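Local coordinates for probable glucarate dehydratase (Mycobacterium smegmatis str. MC2 155, PDB 3VDG), which probably catalyses the magnesium-dependent dehydration of glucarate as a member of the enolase superfamily, at residues A77-L82 against I422-D427; P273-M278 against K307-V312; R27-G32 against A91-S96; V163-P168 against E392-A397. One frame throughout, in Å; residues are numbered along the deposited sequence.

In the fold
Interactions 1 and 3 hold opposite ends of helix 79-92, whereas interactions 2 and 4 lie among elements of the large mixed sheet that forms the barrel. All four are partly buried; interaction 3 lies farthest out, its centre about 28 Å from the centre of the chain, and interaction 1 closest in, at about 16 Å. Chemistry follows place. At the helix start, interaction 1 uses carboxylates, backbone amides and bridging waters; interaction 3, at the far end of the helix, relies on backbone bonds round a turn. Interaction 2 joins a salt bridge and a hydroxyl bond to apolar packing, while interaction 4 is an antiparallel strand pair. Interaction 2 is nested within the chain closed by interaction 4.

Interaction 1: residues A77-L82 against I422-D427; sequences ADTVHL and IRDRDD
Asp78 and Arg425 make the straightest bond of this contact: the backbone N of Arg425 gives its hydrogen to Asp78 OD1 at 3.0 Å, with 169° at the hydrogen. The donor stands above the carboxylate plane. Asp78 is buried, and its OD2 is bound by the backbone N of Gly121, so both carboxylate oxygens receive backbone N-H groups, and OD2 also takes waters. Although Asp78 occupies the N-cap position of helix 79-92, its side chain makes no capping bond. From the other segment, Asp424 OD1 accepts from Thr79 N at 3.2 Å. Thr79 N has a second, weak bond to Arg423 O at 3.3 Å. The Asp78 and Asp424 side chains cross nearly at right angles, their carboxylate planes 79° apart; the positive helix end probably offsets part of this like-charge proximity. Around Asp424 and the exposed Thr79 the contact is looser and wetter: a water links Asp424 OD1 to Val80 N, and Thr79 OG1 lies 3.5 Å from Asp424 OD2. Two more waters bridge the seam, Ala77 O to Arg423 O and Asp78 OD2 to Arg425 O. Arg425, extended from CG to NE (chi1 -180°), carries its guanidinium away to clasp Asp427 side-on; the nearest atoms of a bound acetate and this side chain are about 3 Å apart. Arg423 leads the other way, bonding Tyr417 O and Leu418 O of helix 407-420. The contact thus joins the start of helix 79-92 to the loop between helices 407-420 and 427-434, with Ala77 and Ile422 both packed on Leu57 of strand 55-65.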
loop_
_atom_site.group_PDB
_atom_site.type_symbol
_atom_site.label_atom_id
_atom_site.label_comp_id
_atom_site.label_asym_id
_atom_site.label_seq_id
_atom_site.Cartn_x
_atom_site.Cartn_y
_atom_site.Cartn_z
ATOM N N ALA A 77 26.421 -6.065 1.344
ATOM C CA ALA A 77 27.344 -7.008 0.699
ATOM C C ALA A 77 27.965 -8.045 1.622
ATOM O O ALA A 77 28.992 -8.632 1.280
ATOM C CB ALA A 77 28.444 -6.261 -0.037
ATOM N N ASP A 78 27.362 -8.292 2.778
ATOM C CA ASP A 78 27.853 -9.393 3.618
ATOM C C ASP A 78 27.882 -10.710 2.837
ATOM O O ASP A 78 27.075 -10.923 1.945
ATOM C CB ASP A 78 27.001 -9.555 4.880
ATOM C CG ASP A 78 27.220 -8.426 5.899
ATOM O OD1 ASP A 78 27.858 -7.392 5.574
ATOM O OD2 ASP A 78 26.736 -8.578 7.045
ATOM N N THR A 79 28.806 -11.602 3.194
ATOM C CA THR A 79 28.948 -12.913 2.545
ATOM C C THR A 79 27.641 -13.679 2.307
ATOM O O THR A 79 27.328 -14.087 1.183
ATOM C CB THR A 79 29.895 -13.809 3.373
ATOM O OG1 THR A 79 31.173 -13.165 3.458
ATOM C CG2 THR A 79 30.053 -15.180 2.730
ATOM N N VAL A 80 26.886 -13.898 3.370
ATOM C CA VAL A 80 25.666 -14.702 3.265
ATOM C C VAL A 80 24.615 -13.984 2.392
ATOM O O VAL A 80 23.858 -14.620 1.667
ATOM C CB VAL A 80 25.113 -15.030 4.665
ATOM C CG1 VAL A 80 24.862 -13.748 5.450
ATOM C CG2 VAL A 80 23.833 -15.845 4.567
ATOM N N HIS A 81 24.581 -12.653 2.449
ATOM C CA HIS A 81 23.661 -11.883 1.604
ATOM C C HIS A 81 24.008 -12.030 0.136
ATOM O O HIS A 81 23.128 -12.179 -0.697
ATOM C CB HIS A 81 23.666 -10.401 2.019
ATOM C CG HIS A 81 22.506 -9.591 1.457
ATOM N ND1 HIS A 81 21.220 -9.908 1.685
ATOM C CD2 HIS A 81 22.492 -8.409 0.701
ATOM C CE1 HIS A 81 20.410 -8.993 1.086
ATOM N NE2 HIS A 81 21.195 -8.082 0.479
ATOM N N LEU A 82 25.293 -11.981 -0.206
ATOM C CA LEU A 82 25.713 -12.196 -1.603
ATOM C C LEU A 82 25.264 -13.551 -2.161
ATOM O O LEU A 82 24.851 -13.659 -3.332
ATOM C CB LEU A 82 27.234 -12.067 -1.747
ATOM C CG LEU A 82 27.821 -10.680 -1.508
ATOM C CD1 LEU A 82 29.327 -10.732 -1.722
ATOM C CD2 LEU A 82 27.187 -9.653 -2.439
ATOM N N ILE A 422 37.809 -6.788 3.570
ATOM C CA ILE A 422 36.585 -6.827 4.391
ATOM C C ILE A 422 35.455 -7.559 3.660
ATOM O O ILE A 422 35.181 -7.269 2.496
ATOM C CB ILE A 422 36.128 -5.408 4.785
ATOM C CG1 ILE A 422 37.186 -4.734 5.650
ATOM C CG2 ILE A 422 34.818 -5.457 5.563
ATOM C CD1 ILE A 422 37.025 -3.235 5.728
ATOM N N ARG A 423 34.807 -8.508 4.341
ATOM C CA ARG A 423 33.767 -9.336 3.724
ATOM C C ARG A 423 32.396 -9.214 4.411
ATOM O O ARG A 423 31.385 -9.654 3.869
ATOM C CB ARG A 423 34.207 -10.814 3.674
ATOM C CG ARG A 423 35.413 -11.071 2.778
ATOM C CD ARG A 423 35.135 -10.541 1.371
ATOM N NE ARG A 423 36.259 -10.656 0.444
ATOM C CZ ARG A 423 37.011 -9.634 0.054
ATOM N NH1 ARG A 423 36.761 -8.413 0.514
ATOM N NH2 ARG A 423 38.000 -9.826 -0.815
ATOM N N ASP A 424 32.371 -8.655 5.615
ATOM C CA ASP A 424 31.120 -8.430 6.358
ATOM C C ASP A 424 31.206 -7.104 7.117
ATOM O O ASP A 424 32.275 -6.741 7.604
ATOM C CB ASP A 424 30.881 -9.558 7.369
ATOM C CG ASP A 424 30.650 -10.900 6.700
ATOM O OD1 ASP A 424 29.517 -11.164 6.232
ATOM O OD2 ASP A 424 31.605 -11.699 6.652
ATOM N N ARG A 425 30.102 -6.365 7.209
ATOM C CA ARG A 425 30.104 -5.212 8.091
ATOM C C ARG A 425 30.236 -5.702 9.540
ATOM O O ARG A 425 29.499 -6.579 9.969
ATOM C CB ARG A 425 28.835 -4.383 7.947
ATOM C CG ARG A 425 28.881 -3.187 8.874
ATOM C CD ARG A 425 27.625 -2.335 8.842
ATOM N NE ARG A 425 27.700 -1.323 9.902
ATOM C CZ ARG A 425 26.743 -0.446 10.167
ATOM N NH1 ARG A 425 25.625 -0.434 9.440
ATOM N NH2 ARG A 425 26.915 0.416 11.158
ATOM N N ASP A 426 31.167 -5.136 10.299
ATOM C CA ASP A 426 31.406 -5.629 11.652
ATOM C C ASP A 426 32.000 -4.529 12.546
ATOM O O ASP A 426 33.195 -4.547 12.830
ATOM C CB ASP A 426 32.367 -6.828 11.588
ATOM C CG ASP A 426 32.417 -7.613 12.891
ATOM O OD1 ASP A 426 31.698 -7.252 13.843
ATOM O OD2 ASP A 426 33.170 -8.599 12.969
ATOM N N ASP A 427 31.166 -3.584 12.979
ATOM C CA ASP A 427 31.615 -2.432 13.758
ATOM C C ASP A 427 32.234 -2.901 15.091
ATOM O O ASP A 427 33.227 -2.345 15.567
ATOM C CB ASP A 427 30.430 -1.507 14.109
ATOM C CG ASP A 427 29.687 -0.961 12.874
ATOM O OD1 ASP A 427 30.020 -1.309 11.720
ATOM O OD2 ASP A 427 28.734 -0.181 13.072
HETATM O O HOH W 1 31.305 -9.946 1.094
HETATM O O HOH W 2 26.899 -7.219 9.158
HETATM O O HOH W 3 26.886 -11.120 8.241
HETATM O O HOH W 4 27.837 -12.992 6.118
#

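Interaction 2: residues P273-M278 against K307-V312; sequences PGLDGM and KNSVQV
Lys307 runs extended as far as CE and then bends at its last torsion (chi4 -71°), bringing NZ to Asp276. Ser309 holds OG beside its own backbone N (chi1 -58°), within reach of the carbonyl of Leu275. The ammonium meets Asp276 OD1 at 2.7 Å on the syn side, close to the carboxylate plane, in a salt bridge between two exposed residues. On its way there Lys307 CD passes 3.9 Å from Leu275 CB. Deeper in, Ser309 OG donates to Leu275 O at 2.8 Å from above the carbonyl plane, and Leu275 CD2 lies 3.6 Å from Ser309 CB. The hydroxyl thus binds a carbonyl in the first turn of helix 275-284. Farther along, Met278 bends twice so that CE touches Val310 CG1 at 3.6 Å, while its CB lies 3.5 Å from Ser309 O, a buried carbonyl oxygen with no polar partner in the model. Asn308, with positive phi, closes helix 301-307 in a Schellman motif and turns the chain toward strand 312-315. Here a helix start packs against the loop that leads from helix 301-307 into strand 312-315, within the alternation of helix and strand seen in the enolase-superfamily barrel.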
loop_
_atom_site.group_PDB
_atom_site.type_symbol
_atom_site.label_atom_id
_atom_site.label_comp_id
_atom_site.label_asym_id
_atom_site.label_seq_id
_atom_site.Cartn_x
_atom_site.Cartn_y
_atom_site.Cartn_z
ATOM N N PRO A 273 15.830 -0.412 24.458
ATOM C CA PRO A 273 15.519 -1.580 23.613
ATOM C C PRO A 273 14.127 -2.199 23.827
ATOM O O PRO A 273 13.634 -2.264 24.961
ATOM C CB PRO A 273 16.613 -2.605 23.991
ATOM C CG PRO A 273 17.158 -2.161 25.305
ATOM C CD PRO A 273 16.848 -0.700 25.493
ATOM N N GLY A 274 13.501 -2.637 22.733
ATOM C CA GLY A 274 12.260 -3.404 22.822
ATOM C C GLY A 274 10.981 -2.585 22.887
ATOM O O GLY A 274 10.954 -1.454 23.400
ATOM N N LEU A 275 9.911 -3.185 22.379
ATOM C CA LEU A 275 8.605 -2.537 22.288
ATOM C C LEU A 275 8.048 -2.154 23.649
ATOM O O LEU A 275 7.477 -1.080 23.791
ATOM C CB LEU A 275 7.610 -3.434 21.514
ATOM C CG LEU A 275 7.844 -3.552 19.995
ATOM C CD1 LEU A 275 6.911 -4.583 19.388
ATOM C CD2 LEU A 275 7.671 -2.207 19.288
ATOM N N ASP A 276 8.209 -3.014 24.656
ATOM C CA ASP A 276 7.688 -2.675 25.996
ATOM C C ASP A 276 8.386 -1.477 26.636
ATOM O O ASP A 276 7.728 -0.531 27.096
ATOM C CB ASP A 276 7.742 -3.883 26.933
ATOM C CG ASP A 276 6.724 -4.947 26.557
ATOM O OD1 ASP A 276 5.657 -4.595 26.011
ATOM O OD2 ASP A 276 6.985 -6.138 26.811
ATOM N N GLY A 277 9.717 -1.517 26.671
ATOM C CA GLY A 277 10.501 -0.380 27.160
ATOM C C GLY A 277 10.198 0.911 26.392
ATOM O O GLY A 277 10.012 1.988 26.986
ATOM N N MET A 278 10.117 0.824 25.072
ATOM C CA MET A 278 9.784 2.027 24.280
ATOM C C MET A 278 8.415 2.591 24.680
ATOM O O MET A 278 8.237 3.806 24.771
ATOM C CB MET A 278 9.817 1.725 22.772
ATOM C CG MET A 278 11.222 1.474 22.229
ATOM S SD MET A 278 12.180 2.983 21.991
ATOM C CE MET A 278 11.346 3.645 20.536
ATOM N N LYS A 307 0.748 -1.551 21.569
ATOM C CA LYS A 307 1.466 -1.101 22.753
ATOM C C LYS A 307 1.707 0.394 22.809
ATOM O O LYS A 307 2.130 0.917 23.838
ATOM C CB LYS A 307 2.812 -1.825 22.840
ATOM C CG LYS A 307 2.700 -3.297 23.197
ATOM C CD LYS A 307 4.020 -3.993 22.891
ATOM C CE LYS A 307 3.928 -5.494 23.061
ATOM N NZ LYS A 307 3.828 -5.837 24.496
ATOM N N ASN A 308 1.452 1.093 21.709
ATOM C CA ASN A 308 1.828 2.510 21.632
ATOM C C ASN A 308 3.316 2.708 21.884
ATOM O O ASN A 308 3.731 3.636 22.581
ATOM C CB ASN A 308 1.003 3.341 22.624
ATOM C CG ASN A 308 -0.469 3.395 22.246
ATOM O OD1 ASN A 308 -0.831 3.977 21.227
ATOM N ND2 ASN A 308 -1.322 2.781 23.060
ATOM N N SER A 309 4.128 1.829 21.310
ATOM C CA SER A 309 5.568 1.890 21.535
ATOM C C SER A 309 6.241 3.036 20.816
ATOM O O SER A 309 7.246 3.557 21.289
ATOM C CB SER A 309 6.227 0.588 21.097
ATOM O OG SER A 309 5.661 -0.491 21.797
ATOM N N VAL A 310 5.727 3.403 19.649
ATOM C CA VAL A 310 6.365 4.476 18.872
ATOM C C VAL A 310 5.331 5.345 18.185
ATOM O O VAL A 310 4.198 4.907 17.921
ATOM C CB VAL A 310 7.329 3.950 17.782
ATOM C CG1 VAL A 310 8.523 3.242 18.404
ATOM C CG2 VAL A 310 6.594 3.056 16.786
ATOM N N GLN A 311 5.742 6.572 17.894
ATOM C CA GLN A 311 4.882 7.543 17.256
ATOM C C GLN A 311 5.357 7.846 15.835
ATOM O O GLN A 311 4.601 8.403 15.041
ATOM C CB GLN A 311 4.832 8.823 18.100
ATOM C CG GLN A 311 4.082 8.634 19.421
ATOM C CD GLN A 311 4.887 7.845 20.438
ATOM O OE1 GLN A 311 5.989 8.258 20.825
ATOM N NE2 GLN A 311 4.346 6.700 20.879
ATOM N N VAL A 312 6.607 7.484 15.528
ATOM C CA VAL A 312 7.210 7.721 14.199
ATOM C C VAL A 312 7.961 6.458 13.751
ATOM O O VAL A 312 8.714 5.878 14.532
ATOM C CB VAL A 312 8.207 8.903 14.231
ATOM C CG1 VAL A 312 8.897 9.057 12.887
ATOM C CG2 VAL A 312 7.532 10.224 14.638
#

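Interaction 3: residues R27-G32 against A91-S96; sequences RIRITG and AIVGRS
Ile30 O is gripped from opposite faces of its carbonyl plane, by Gly94 N across the contact at 2.8 Å and by Arg29 NH1 of its own segment at 3.1 Å. The Arg29 chain folds back for this, CG lying between the backbone N and the carbonyl carbon (chi1 59°) with a further bend at chi2. Ile30 N in turn donates to Arg95 O at 2.9 Å, so both polar backbone atoms of Ile30 are held by the type II turn that runs from Ile92 to Arg95. Gly94 takes the positive phi (87°) at the third position of that turn. Beside it, Arg29 and Ser96 form a single isolated beta bridge. The Arg27 guanidinium points an edge at Gly94 O, its NH2 2.9 Å away but poorly angled for a hydrogen bond. Ile30 CD1 meets Ile92 CD1 at 3.9 Å, and both side chains also pack on Ile103 of helix 100-111. With its bonds drawn largely from main-chain atoms, the join between the start of strand 30-41 and the end of helix 79-92 depends more on backbone conformation than on paired charges.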
loop_
_atom_site.group_PDB
_atom_site.type_symbol
_atom_site.label_atom_id
_atom_site.label_comp_id
_atom_site.label_asym_id
_atom_site.label_seq_id
_atom_site.Cartn_x
_atom_site.Cartn_y
_atom_site.Cartn_z
ATOM N N ARG A 27 6.321 -8.280 -24.255
ATOM C CA ARG A 27 6.914 -8.850 -23.043
ATOM C C ARG A 27 8.349 -8.372 -22.847
ATOM O O ARG A 27 9.154 -8.346 -23.796
ATOM C CB ARG A 27 6.871 -10.393 -23.116
ATOM C CG ARG A 27 7.564 -11.113 -21.952
ATOM C CD ARG A 27 7.128 -12.576 -21.866
ATOM N NE ARG A 27 7.845 -13.325 -20.826
ATOM C CZ ARG A 27 7.484 -13.345 -19.542
ATOM N NH1 ARG A 27 6.406 -12.672 -19.134
ATOM N NH2 ARG A 27 8.187 -14.048 -18.665
ATOM N N ILE A 28 8.662 -7.971 -21.619
ATOM C CA ILE A 28 10.041 -7.618 -21.255
ATOM C C ILE A 28 10.391 -8.319 -19.952
ATOM O O ILE A 28 9.810 -8.055 -18.900
ATOM C CB ILE A 28 10.264 -6.096 -21.163
ATOM C CG1 ILE A 28 11.645 -5.786 -20.554
ATOM C CG2 ILE A 28 9.121 -5.408 -20.417
ATOM C CD1 ILE A 28 12.006 -4.324 -20.709
ATOM N N ARG A 29 11.320 -9.250 -20.035
ATOM C CA ARG A 29 11.536 -10.160 -18.945
ATOM C C ARG A 29 13.023 -10.283 -18.625
ATOM O O ARG A 29 13.893 -9.918 -19.429
ATOM C CB ARG A 29 10.899 -11.523 -19.249
ATOM C CG ARG A 29 11.431 -12.210 -20.506
ATOM C CD ARG A 29 12.675 -13.034 -20.191
ATOM N NE ARG A 29 13.096 -13.857 -21.327
ATOM C CZ ARG A 29 14.057 -14.773 -21.271
ATOM N NH1 ARG A 29 14.705 -15.007 -20.127
ATOM N NH2 ARG A 29 14.349 -15.490 -22.347
ATOM N N ILE A 30 13.299 -10.795 -17.443
ATOM C CA ILE A 30 14.648 -10.841 -16.919
ATOM C C ILE A 30 15.433 -11.978 -17.575
ATOM O O ILE A 30 14.925 -13.100 -17.675
ATOM C CB ILE A 30 14.585 -11.080 -15.391
ATOM C CG1 ILE A 30 13.952 -9.851 -14.708
ATOM C CG2 ILE A 30 15.979 -11.415 -14.841
ATOM C CD1 ILE A 30 13.420 -10.130 -13.304
ATOM N N THR A 31 16.666 -11.688 -18.002
ATOM C CA THR A 31 17.532 -12.724 -18.564
ATOM C C THR A 31 18.655 -13.107 -17.591
ATOM O O THR A 31 19.254 -14.162 -17.709
ATOM C CB THR A 31 18.135 -12.288 -19.909
ATOM O OG1 THR A 31 18.808 -11.037 -19.742
ATOM C CG2 THR A 31 17.029 -12.152 -20.985
ATOM N N GLY A 32 18.923 -12.259 -16.607
ATOM C CA GLY A 32 20.002 -12.528 -15.660
ATOM C C GLY A 32 20.255 -11.306 -14.802
ATOM O O GLY A 32 19.675 -10.246 -15.042
ATOM N N ALA A 91 16.544 -17.633 -9.451
ATOM C CA ALA A 91 15.111 -17.943 -9.337
ATOM C C ALA A 91 14.196 -17.077 -10.206
ATOM O O ALA A 91 13.066 -17.470 -10.517
ATOM C CB ALA A 91 14.668 -17.824 -7.873
ATOM N N ILE A 92 14.639 -15.884 -10.568
ATOM C CA ILE A 92 13.711 -14.952 -11.238
ATOM C C ILE A 92 13.992 -14.770 -12.719
ATOM O O ILE A 92 13.301 -14.011 -13.381
ATOM C CB ILE A 92 13.661 -13.576 -10.545
ATOM C CG1 ILE A 92 15.018 -12.896 -10.632
ATOM C CG2 ILE A 92 13.281 -13.764 -9.085
ATOM C CD1 ILE A 92 15.008 -11.490 -10.040
ATOM N N VAL A 93 14.994 -15.468 -13.248
ATOM C CA VAL A 93 15.194 -15.454 -14.704
ATOM C C VAL A 93 13.912 -15.930 -15.403
ATOM O O VAL A 93 13.275 -16.903 -14.979
ATOM C CB VAL A 93 16.412 -16.317 -15.122
ATOM C CG1 VAL A 93 16.485 -16.450 -16.640
ATOM C CG2 VAL A 93 17.694 -15.698 -14.578
ATOM N N GLY A 94 13.514 -15.220 -16.456
ATOM C CA GLY A 94 12.306 -15.587 -17.165
ATOM C C GLY A 94 11.044 -14.968 -16.584
ATOM O O GLY A 94 9.959 -15.471 -16.823
ATOM N N ARG A 95 11.164 -13.874 -15.827
ATOM C CA ARG A 95 9.966 -13.225 -15.264
ATOM C C ARG A 95 9.878 -11.781 -15.736
ATOM O O ARG A 95 10.888 -11.097 -15.823
ATOM C CB ARG A 95 9.984 -13.259 -13.733
ATOM C CG ARG A 95 10.069 -14.666 -13.166
ATOM C CD ARG A 95 8.801 -15.462 -13.489
ATOM N NE ARG A 95 9.001 -16.880 -13.220
ATOM C CZ ARG A 95 8.030 -17.786 -13.260
ATOM N NH1 ARG A 95 6.801 -17.416 -13.563
ATOM N NH2 ARG A 95 8.292 -19.051 -12.987
ATOM N N SER A 96 8.668 -11.319 -16.046
ATOM C CA SER A 96 8.428 -9.940 -16.470
ATOM C C SER A 96 8.863 -8.964 -15.386
ATOM O O SER A 96 8.586 -9.209 -14.221
ATOM C CB SER A 96 6.938 -9.726 -16.704
ATOM O OG SER A 96 6.667 -8.352 -16.933
HETATM O O HOH W 5 6.516 -8.115 -19.771
#

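Interaction 4: residues V163-P168 against E392-A397; sequences VRDAVP and EVQVPA
Val167 and Val393 form the hydrogen-bonded pair of a short antiparallel junction in the enolase-superfamily barrel, where residues 392-394 run at 162° to residues 166-168, at the start of strand 166-174. Val167 N reaches Val393 O at 2.8 Å, and Val393 N returns a bond to Val167 O at 3.0 Å. A third bond, from Val395 N to Asp165 O at 2.9 Å, carries the pairing beyond the strands. The non-hydrogen-bonded pairs Ala166 with Gln394 and Pro168 with Glu392 flank the Val167/Val393 pair, and their side chains share one face of the sheet. There Ala166 CB sits against the carboxylate of Glu392, 3.5 Å from CD in one of its two modelled conformers. The other face carries Val167 and Val393, both buried: Val167 touches Ala359 of helix 349-360 and Cys369, while Val393 touches Leu386. Past the strand end, Val395 sets CG1 between its backbone N and carbonyl carbon (chi1 61°), which puts the methyl 3.4 Å from Asp165 O; the side chain packs also on His357 and Ala360 of the same helix. A water bridges Asp165 O and Val395 O. Farther out, the Arg164 guanidinium bonds Thr362 O and Pro363 O, tying residues 163-165 to the chain after helix 349-360. Its own backbone oxygen is buried here without a polar partner in the model, Arg164 O lying 3.9 Å from Val395 CG1.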
loop_
_atom_site.group_PDB
_atom_site.type_symbol
_atom_site.label_atom_id
_atom_site.label_comp_id
_atom_site.label_asym_id
_atom_site.label_seq_id
_atom_site.Cartn_x
_atom_site.Cartn_y
_atom_site.Cartn_z
ATOM N N VAL A 163 4.747 14.196 -5.249
ATOM C CA VAL A 163 3.931 15.249 -4.651
ATOM C C VAL A 163 4.803 16.459 -4.281
ATOM O O VAL A 163 4.282 17.470 -3.822
ATOM C CB VAL A 163 3.158 14.778 -3.396
ATOM C CG1 VAL A 163 2.223 13.634 -3.750
ATOM C CG2 VAL A 163 4.117 14.368 -2.275
ATOM N N ARG A 164 6.119 16.345 -4.460
ATOM C CA ARG A 164 7.060 17.451 -4.168
ATOM C C ARG A 164 8.201 17.347 -5.177
ATOM O O ARG A 164 8.485 16.253 -5.668
ATOM C CB ARG A 164 7.583 17.402 -2.719
ATOM C CG ARG A 164 8.237 16.070 -2.310
ATOM C CD ARG A 164 8.559 16.013 -0.812
ATOM N NE ARG A 164 7.372 16.089 0.047
ATOM C CZ ARG A 164 6.621 15.047 0.407
ATOM N NH1 ARG A 164 5.561 15.240 1.171
ATOM N NH2 ARG A 164 6.909 13.811 -0.010
ATOM N N ASP A 165 8.853 18.465 -5.500
ATOM C CA ASP A 165 9.861 18.392 -6.554
ATOM C C ASP A 165 11.264 18.113 -6.017
ATOM O O ASP A 165 12.181 17.827 -6.786
ATOM C CB ASP A 165 9.829 19.622 -7.479
ATOM C CG ASP A 165 10.261 20.899 -6.787
ATOM O OD1 ASP A 165 10.284 21.953 -7.458
ATOM O OD2 ASP A 165 10.580 20.855 -5.580
ATOM N N ALA A 166 11.426 18.150 -4.702
ATOM C CA ALA A 166 12.748 17.975 -4.103
ATOM C C ALA A 166 12.574 17.318 -2.745
ATOM O O ALA A 166 11.570 17.532 -2.089
ATOM C CB ALA A 166 13.412 19.340 -3.923
ATOM N N VAL A 167 13.557 16.536 -2.324
ATOM C CA VAL A 167 13.462 15.809 -1.055
ATOM C C VAL A 167 14.507 16.334 -0.057
ATOM O O VAL A 167 15.699 16.298 -0.331
ATOM C CB VAL A 167 13.708 14.310 -1.276
ATOM C CG1 VAL A 167 13.740 13.584 0.067
ATOM C CG2 VAL A 167 12.600 13.733 -2.167
ATOM N N PRO A 168 14.052 16.820 1.106
ATOM C CA PRO A 168 14.974 17.348 2.118
ATOM C C PRO A 168 15.630 16.235 2.931
ATOM O O PRO A 168 14.978 15.239 3.259
ATOM C CB PRO A 168 14.063 18.222 3.004
ATOM C CG PRO A 168 12.702 17.647 2.828
ATOM C CD PRO A 168 12.645 17.136 1.407
ATOM N N GLU A 392 18.468 19.676 -0.009
ATOM C CA GLU A 392 17.493 18.828 -0.683
ATOM C C GLU A 392 18.015 18.365 -2.033
ATOM O O GLU A 392 18.937 18.964 -2.600
ATOM C CB GLU A 392 16.156 19.560 -0.830
ATOM C CG GLU A 392 16.293 20.872 -1.583
ATOM C CD GLU A 392 14.990 21.628 -1.728
ATOM O OE1 GLU A 392 14.910 22.464 -2.652
ATOM O OE2 GLU A 392 14.057 21.392 -0.927
ATOM N N VAL A 393 17.455 17.256 -2.521
ATOM C CA VAL A 393 17.818 16.707 -3.829
ATOM C C VAL A 393 16.569 16.769 -4.713
ATOM O O VAL A 393 15.512 16.282 -4.316
ATOM C CB VAL A 393 18.256 15.228 -3.740
ATOM C CG1 VAL A 393 18.650 14.700 -5.127
ATOM C CG2 VAL A 393 19.395 15.067 -2.733
ATOM N N GLN A 394 16.680 17.374 -5.870
ATOM C CA GLN A 394 15.579 17.454 -6.793
ATOM C C GLN A 394 15.237 16.056 -7.345
ATOM O O GLN A 394 16.118 15.348 -7.662
ATOM C CB GLN A 394 15.935 18.411 -7.916
ATOM C CG GLN A 394 14.805 18.599 -8.885
ATOM C CD GLN A 394 14.876 19.901 -9.676
ATOM O OE1 GLN A 394 15.888 20.222 -10.290
ATOM N NE2 GLN A 394 13.779 20.647 -9.666
ATOM N N VAL A 395 13.979 15.692 -7.437
ATOM C CA VAL A 395 13.635 14.361 -7.948
ATOM C C VAL A 395 13.941 14.337 -9.455
ATOM O O VAL A 395 13.551 15.257 -10.161
ATOM C CB VAL A 395 12.174 13.966 -7.606
ATOM C CG1 VAL A 395 11.167 14.919 -8.219
ATOM C CG2 VAL A 395 11.879 12.536 -8.041
ATOM N N PRO A 396 14.691 13.325 -9.936
ATOM C CA PRO A 396 14.963 13.262 -11.380
ATOM C C PRO A 396 13.656 13.116 -12.170
ATOM O O PRO A 396 12.743 12.410 -11.728
ATOM C CB PRO A 396 15.808 11.986 -11.531
ATOM C CG PRO A 396 16.462 11.807 -10.186
ATOM C CD PRO A 396 15.431 12.286 -9.185
ATOM N N ALA A 397 13.572 13.771 -13.327
ATOM C CA ALA A 397 12.350 13.754 -14.147
ATOM C C ALA A 397 12.515 12.816 -15.340
ATOM O O ALA A 397 11.568 12.577 -16.094
ATOM C CB ALA A 397 12.013 15.178 -14.626
HETATM O O HOH W 6 12.083 17.814 -9.898
#